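PDB 6IA8: histone acetyltransferase, ELP3 family from Methanocaldococcus infernus, which catalyses formation of 5-(carboxymethyl)uridine at the wobble position 34 of tRNAs from acetyl-CoA, using S-adenosyl-L-methionine and a [4Fe-4S] cluster. Local coordinates for residues G231-V234 with E235-I238; F411-V414 with K415-I418; I156-C159 with L160-M163. All blocks are in the same frame, centred on the assembly; numbering follows the deposited sequence.

Contact 1: G231-V234 with E235-I238. With SO4 (sulfate ion), chain C.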
# COMPACT_ATOMS: atom_id res chain seq x y z
N GLY A 231 -4.45 21.46 1.28
CA GLY A 231 -5.78 21.60 0.73
C GLY A 231 -6.79 20.61 1.24
O GLY A 231 -7.79 20.36 0.56
N HIS A 232 -6.56 20.03 2.42
CA HIS A 232 -7.48 19.05 2.97
C HIS A 232 -7.47 19.12 4.49
O HIS A 232 -6.60 19.74 5.10
CB HIS A 232 -7.13 17.63 2.51
CG HIS A 232 -5.89 17.08 3.14
ND1 HIS A 232 -4.64 17.26 2.60
CD2 HIS A 232 -5.72 16.36 4.28
CE1 HIS A 232 -3.74 16.68 3.37
NE2 HIS A 232 -4.37 16.11 4.39
N SER A 233 -8.44 18.46 5.10
CA SER A 233 -8.62 18.42 6.54
C SER A 233 -8.47 16.98 7.03
O SER A 233 -8.43 16.02 6.25
CB SER A 233 -10.01 18.95 6.92
OG SER A 233 -10.98 18.03 6.42
N VAL A 234 -8.38 16.82 8.35
CA VAL A 234 -8.38 15.47 8.89
C VAL A 234 -9.74 14.82 8.67
O VAL A 234 -9.83 13.61 8.43
CB VAL A 234 -7.99 15.46 10.38
CG1 VAL A 234 -9.10 16.05 11.24
CG2 VAL A 234 -7.69 14.02 10.79
N GLU A 235 -10.82 15.62 8.72
CA GLU A 235 -12.14 15.11 8.39
C GLU A 235 -12.17 14.48 7.00
O GLU A 235 -12.81 13.44 6.80
CB GLU A 235 -13.20 16.22 8.51
CG GLU A 235 -13.51 16.63 9.95
CD GLU A 235 -12.45 17.54 10.58
OE1 GLU A 235 -11.59 18.11 9.86
OE2 GLU A 235 -12.47 17.68 11.81
N ASP A 236 -11.52 15.12 6.02
CA ASP A 236 -11.42 14.52 4.69
C ASP A 236 -10.71 13.17 4.74
O ASP A 236 -11.11 12.22 4.05
CB ASP A 236 -10.64 15.45 3.76
CG ASP A 236 -11.34 16.78 3.52
OD1 ASP A 236 -12.59 16.82 3.48
OD2 ASP A 236 -10.62 17.78 3.40
N THR A 237 -9.61 13.09 5.49
CA THR A 237 -8.89 11.82 5.60
C THR A 237 -9.77 10.74 6.24
O THR A 237 -9.78 9.57 5.80
CB THR A 237 -7.62 12.04 6.44
OG1 THR A 237 -6.70 12.89 5.74
CG2 THR A 237 -6.93 10.70 6.79
N ILE A 238 -10.49 11.10 7.29
CA ILE A 238 -11.34 10.14 7.99
C ILE A 238 -12.45 9.63 7.08
O ILE A 238 -12.69 8.43 7.01
CB ILE A 238 -11.90 10.76 9.28
CG1 ILE A 238 -10.74 11.03 10.25
CG2 ILE A 238 -12.96 9.87 9.87
CD1 ILE A 238 -11.14 11.77 11.54
S SO4 C . -2.55 18.69 0.07
O1 SO4 C . -4.00 18.61 0.26
O2 SO4 C . -1.86 18.05 1.19
O3 SO4 C . -2.18 18.02 -1.17
O4 SO4 C . -2.17 20.09 0.00
O HOH W 1 -5.40 14.76 7.21
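Ser233 and Asp236 trade bonds between side chain and backbone. Asp236 N gives its hydrogen to Ser233 OG over 3.0 Å, and Ser233 N gives its own to Asp236 OD2 over 2.8 Å, coming in from above the carboxylate plane, 37° out of it. The serine torsion sets this up: with chi1 at 67°, OG stands between the backbone N and the carbonyl carbon, where it can fold back onto the first turn. The reciprocal pair is a capping box with Ser233 as N-cap of helix 234-245, in the radical SAM region. A small hydroxyl suits that position because the first amides of a helix lack a carbonyl of a preceding turn, and the hydroxyl stands in for one. Val234 N is satisfied from outside by Asn222, whose amide also donates to Glu235 OE1. Regular helix bonding then begins, with Thr237 N reaching Ser233 O (3.2 Å) and Ile238 N reaching Val234 O (2.8 Å). A water bonded to Thr237 OG1 (2.7 Å) donates weakly to Ser233 O. Before the cap, His232 uses both ring nitrogens: NE2 bonds Val217 O, while ND1 points almost straight (177°) at sulfate O1, 2.8 Å away at the ring edge. Gly231 N and Arg230 also hold this sulfate, probably a crystallisation ion.

Contact 2: F411-V414 with K415-I418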
# COMPACT_ATOMS: atom_id res chain seq x y z
N PHE A 411 -0.75 -16.63 8.25
CA PHE A 411 0.06 -17.80 8.55
C PHE A 411 1.41 -17.28 9.03
O PHE A 411 2.02 -16.44 8.37
CB PHE A 411 0.23 -18.73 7.34
CG PHE A 411 -0.90 -19.69 7.20
CD1 PHE A 411 -0.98 -20.81 8.05
CD2 PHE A 411 -1.90 -19.48 6.29
CE1 PHE A 411 -2.05 -21.70 7.96
CE2 PHE A 411 -2.98 -20.37 6.19
CZ PHE A 411 -3.06 -21.47 7.02
N GLU A 412 1.88 -17.81 10.15
CA GLU A 412 3.04 -17.24 10.83
C GLU A 412 3.74 -18.35 11.60
O GLU A 412 3.07 -19.18 12.20
CB GLU A 412 2.60 -16.14 11.80
CG GLU A 412 3.69 -15.54 12.65
CD GLU A 412 3.16 -14.57 13.69
OE1 GLU A 412 2.08 -13.96 13.45
OE2 GLU A 412 3.80 -14.42 14.75
N ASP A 413 5.07 -18.36 11.53
CA ASP A 413 5.92 -19.11 12.45
C ASP A 413 5.87 -18.35 13.77
O ASP A 413 6.49 -17.29 13.91
CB ASP A 413 7.33 -19.22 11.89
CG ASP A 413 8.33 -19.79 12.87
OD1 ASP A 413 8.00 -19.92 14.08
OD2 ASP A 413 9.46 -20.12 12.44
N VAL A 414 5.12 -18.87 14.75
CA VAL A 414 4.88 -18.11 15.97
C VAL A 414 6.00 -18.27 16.97
O VAL A 414 6.02 -17.56 17.97
CB VAL A 414 3.56 -18.50 16.65
CG1 VAL A 414 2.39 -18.30 15.72
CG2 VAL A 414 3.63 -19.96 17.13
N LYS A 415 6.92 -19.21 16.73
CA LYS A 415 8.13 -19.28 17.54
C LYS A 415 9.11 -18.18 17.16
O LYS A 415 9.65 -17.49 18.03
CB LYS A 415 8.78 -20.66 17.39
CG LYS A 415 10.13 -20.81 18.08
CD LYS A 415 10.64 -22.25 17.97
CE LYS A 415 12.04 -22.44 18.62
NZ LYS A 415 13.09 -21.56 18.03
N ASN A 416 9.40 -18.04 15.87
CA ASN A 416 10.38 -17.07 15.40
C ASN A 416 9.76 -15.78 14.91
O ASN A 416 10.50 -14.88 14.50
CB ASN A 416 11.22 -17.69 14.28
CG ASN A 416 11.94 -18.95 14.75
OD1 ASN A 416 12.79 -18.88 15.64
ND2 ASN A 416 11.61 -20.09 14.17
N ASP A 417 8.44 -15.69 14.92
CA ASP A 417 7.69 -14.51 14.49
C ASP A 417 7.99 -14.14 13.04
O ASP A 417 8.43 -13.04 12.75
CB ASP A 417 7.98 -13.32 15.41
CG ASP A 417 7.60 -13.59 16.85
OD1 ASP A 417 6.62 -14.32 17.08
OD2 ASP A 417 8.29 -13.07 17.75
N ILE A 418 7.72 -15.08 12.14
CA ILE A 418 7.95 -14.90 10.71
C ILE A 418 6.63 -15.04 9.97
O ILE A 418 5.93 -16.05 10.13
CB ILE A 418 8.98 -15.91 10.15
CG1 ILE A 418 10.28 -15.85 10.94
CG2 ILE A 418 9.20 -15.62 8.65
CD1 ILE A 418 11.37 -16.79 10.46
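Asp413 O faces two successive amides, those of Asp417 and Ile418, which makes this turn a G1 beta bulge closing the hairpin between strands 404-413 and 418-427. The bond from Ile418 N is well formed, 3.1 Å to Asp413 O and on a carbonyl lone pair, whereas that from Asp417 N is weak because it is strongly bent (117°). Asp417 has positive phi and psi, the left-handed backbone by which the chain turns into the bulge. Asp413 N completes the antiparallel hydrogen-bonded pair by donating to Ile418 O.

The carboxylate of Asp413 bonds back to the turn that follows it, in the manner of an Asx turn. Its CG lies anti to the backbone N (chi1 171°), which carries the oxygens forward over the loop. OD1 accepts from Asn416 N at 2.9 Å, met from well above the carboxylate plane, and more weakly from Lys415 N. OD2 is reached on its syn side by Asn416 ND2 at 2.8 Å, the donor bond lying nearly in the amide plane although the two flat groups are turned 76° apart. Asp388 N also binds OD2. Aspartate suits this place, being short and carrying two acceptors; an alanine here would probably leave the amides of Asn416 and Asp388 without their acceptor and the Asn416 side chain free to turn. Glu412 OE2 comes within 3.7 Å of Asp417 OD1, a like-charged approach probably eased by Arg374, a long, weak ion partner of both.

Ile418 packs on Val376 and Val379 of helix 376-383, and Val414 on strand 392-401. Farther back along strand 404-413, Phe411 lies against helix 469-484, its ring meeting that of Tyr469, which by similarity binds acetyl-CoA in this GNAT domain.

Contact 3: I156-C159 with L160-M163. With SO4 (sulfate ion), chain F.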
# COMPACT_ATOMS: atom_id res chain seq x y z
N ILE A 156 -4.45 4.64 -18.06
CA ILE A 156 -4.37 3.28 -17.55
C ILE A 156 -4.39 2.28 -18.70
O ILE A 156 -3.67 1.27 -18.68
CB ILE A 156 -5.49 3.00 -16.54
CG1 ILE A 156 -5.34 3.90 -15.31
CG2 ILE A 156 -5.47 1.51 -16.17
CD1 ILE A 156 -4.05 3.80 -14.58
N LYS A 157 -5.23 2.53 -19.70
CA LYS A 157 -5.28 1.67 -20.88
C LYS A 157 -3.90 1.50 -21.48
O LYS A 157 -3.48 0.38 -21.82
CB LYS A 157 -6.24 2.26 -21.92
CG LYS A 157 -6.27 1.51 -23.21
CD LYS A 157 -7.18 2.23 -24.26
CE LYS A 157 -6.98 1.67 -25.62
NZ LYS A 157 -5.61 1.89 -26.15
N ARG A 158 -3.17 2.61 -21.64
CA ARG A 158 -1.88 2.56 -22.32
C ARG A 158 -0.82 1.88 -21.47
O ARG A 158 0.11 1.26 -22.01
CB ARG A 158 -1.44 3.98 -22.69
CG ARG A 158 -2.29 4.65 -23.76
CD ARG A 158 -2.20 3.87 -25.08
NE ARG A 158 -0.88 4.00 -25.70
CZ ARG A 158 -0.37 3.17 -26.59
NH1 ARG A 158 -1.05 2.11 -26.97
NH2 ARG A 158 0.84 3.40 -27.09
N CYS A 159 -0.89 2.03 -20.14
CA CYS A 159 0.00 1.25 -19.29
C CYS A 159 -0.23 -0.24 -19.48
O CYS A 159 0.72 -1.04 -19.56
CB CYS A 159 -0.19 1.65 -17.83
SG CYS A 159 0.28 3.35 -17.42
N LEU A 160 -1.50 -0.64 -19.52
CA LEU A 160 -1.82 -2.04 -19.75
C LEU A 160 -1.42 -2.48 -21.16
O LEU A 160 -1.01 -3.63 -21.34
CB LEU A 160 -3.31 -2.29 -19.53
CG LEU A 160 -3.79 -2.07 -18.09
CD1 LEU A 160 -5.29 -2.17 -18.04
CD2 LEU A 160 -3.13 -3.07 -17.18
N ASP A 161 -1.57 -1.59 -22.15
CA ASP A 161 -1.10 -1.90 -23.50
C ASP A 161 0.37 -2.28 -23.48
O ASP A 161 0.79 -3.20 -24.18
CB ASP A 161 -1.34 -0.72 -24.46
CG ASP A 161 -2.81 -0.50 -24.79
OD1 ASP A 161 -3.64 -1.42 -24.58
OD2 ASP A 161 -3.14 0.59 -25.29
N ALA A 162 1.19 -1.52 -22.74
CA ALA A 162 2.61 -1.80 -22.65
C ALA A 162 2.86 -3.14 -21.99
O ALA A 162 3.75 -3.88 -22.41
CB ALA A 162 3.34 -0.71 -21.87
N MET A 163 2.08 -3.47 -20.96
CA MET A 163 2.23 -4.78 -20.33
C MET A 163 1.78 -5.88 -21.27
O MET A 163 2.39 -6.95 -21.31
CB MET A 163 1.44 -4.85 -19.03
CG MET A 163 1.86 -3.82 -17.99
SD MET A 163 0.82 -4.02 -16.51
CE MET A 163 0.68 -2.31 -15.99
S SO4 F . -4.36 5.03 -28.41
O1 SO4 F . -5.57 4.70 -27.67
O2 SO4 F . -3.40 3.94 -28.27
O3 SO4 F . -4.69 5.22 -29.82
O4 SO4 F . -3.75 6.26 -27.90
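Helix 149-164 of the radical SAM region carries a salt-bridge network on one side, in which Lys157 and Arg158 share the carboxylate of Asp161 at spacings of four and three residues. Both bonds fall on one oxygen. Lys157 NZ approaches Asp161 OD2 at 2.9 Å along its syn lone pair, while Arg158 NH1 comes to the same OD2 on the anti side, at 3.1 Å and 26° out of the carboxylate plane. Long, flexible bases suit these places: Lys157 runs extended until its last torsion (chi4 -63°) turns NZ back to the acid, and Arg158 bends at chi2 and chi3, bringing its guanidinium round with OD2 near its edge. OD1 is satisfied by Ser168, and Lys157 NZ has a second acid in Glu167. A sulfate, probably from the crystallisation liquor, accepts from Lys157 NZ through O1 at 3.2 Å and sets O2 over a face of the Arg158 guanidinium; Trp154 holds it too. The two bases probably temper the crowding of negative charge where Glu167 nears Asp161.

Away from the acid, the contact is apolar, with Ile156 CG2 4.1 Å from Leu160 CD1. Cys159 and Met163 pack on Leu137 of strand 134-140, Ala162 meets Thr118 of helix 114-127, and Leu160 and Asp161 lie against helix 171-178.

Overall arrangement
From the N terminus, the chain first makes contact 3, within helix 149-164, which follows strand 134-140 of the parallel radical SAM sheet. Contact 1 comes next, where the loop after helix 222-227 enters helix 234-245, between strands 212-218 and 250-255 of that sheet. Contact 2 comes last and alone closes a hairpin, in the mixed sheet of the acetyltransferase domain. Each is local, so the three stand in series, neither nesting nor crossing. Contacts 1 and 3 share the radical SAM core, yet their centres are about 32 Å apart; contact 2 lies across the chain's centre from both, about 37 and 39 Å away between centres.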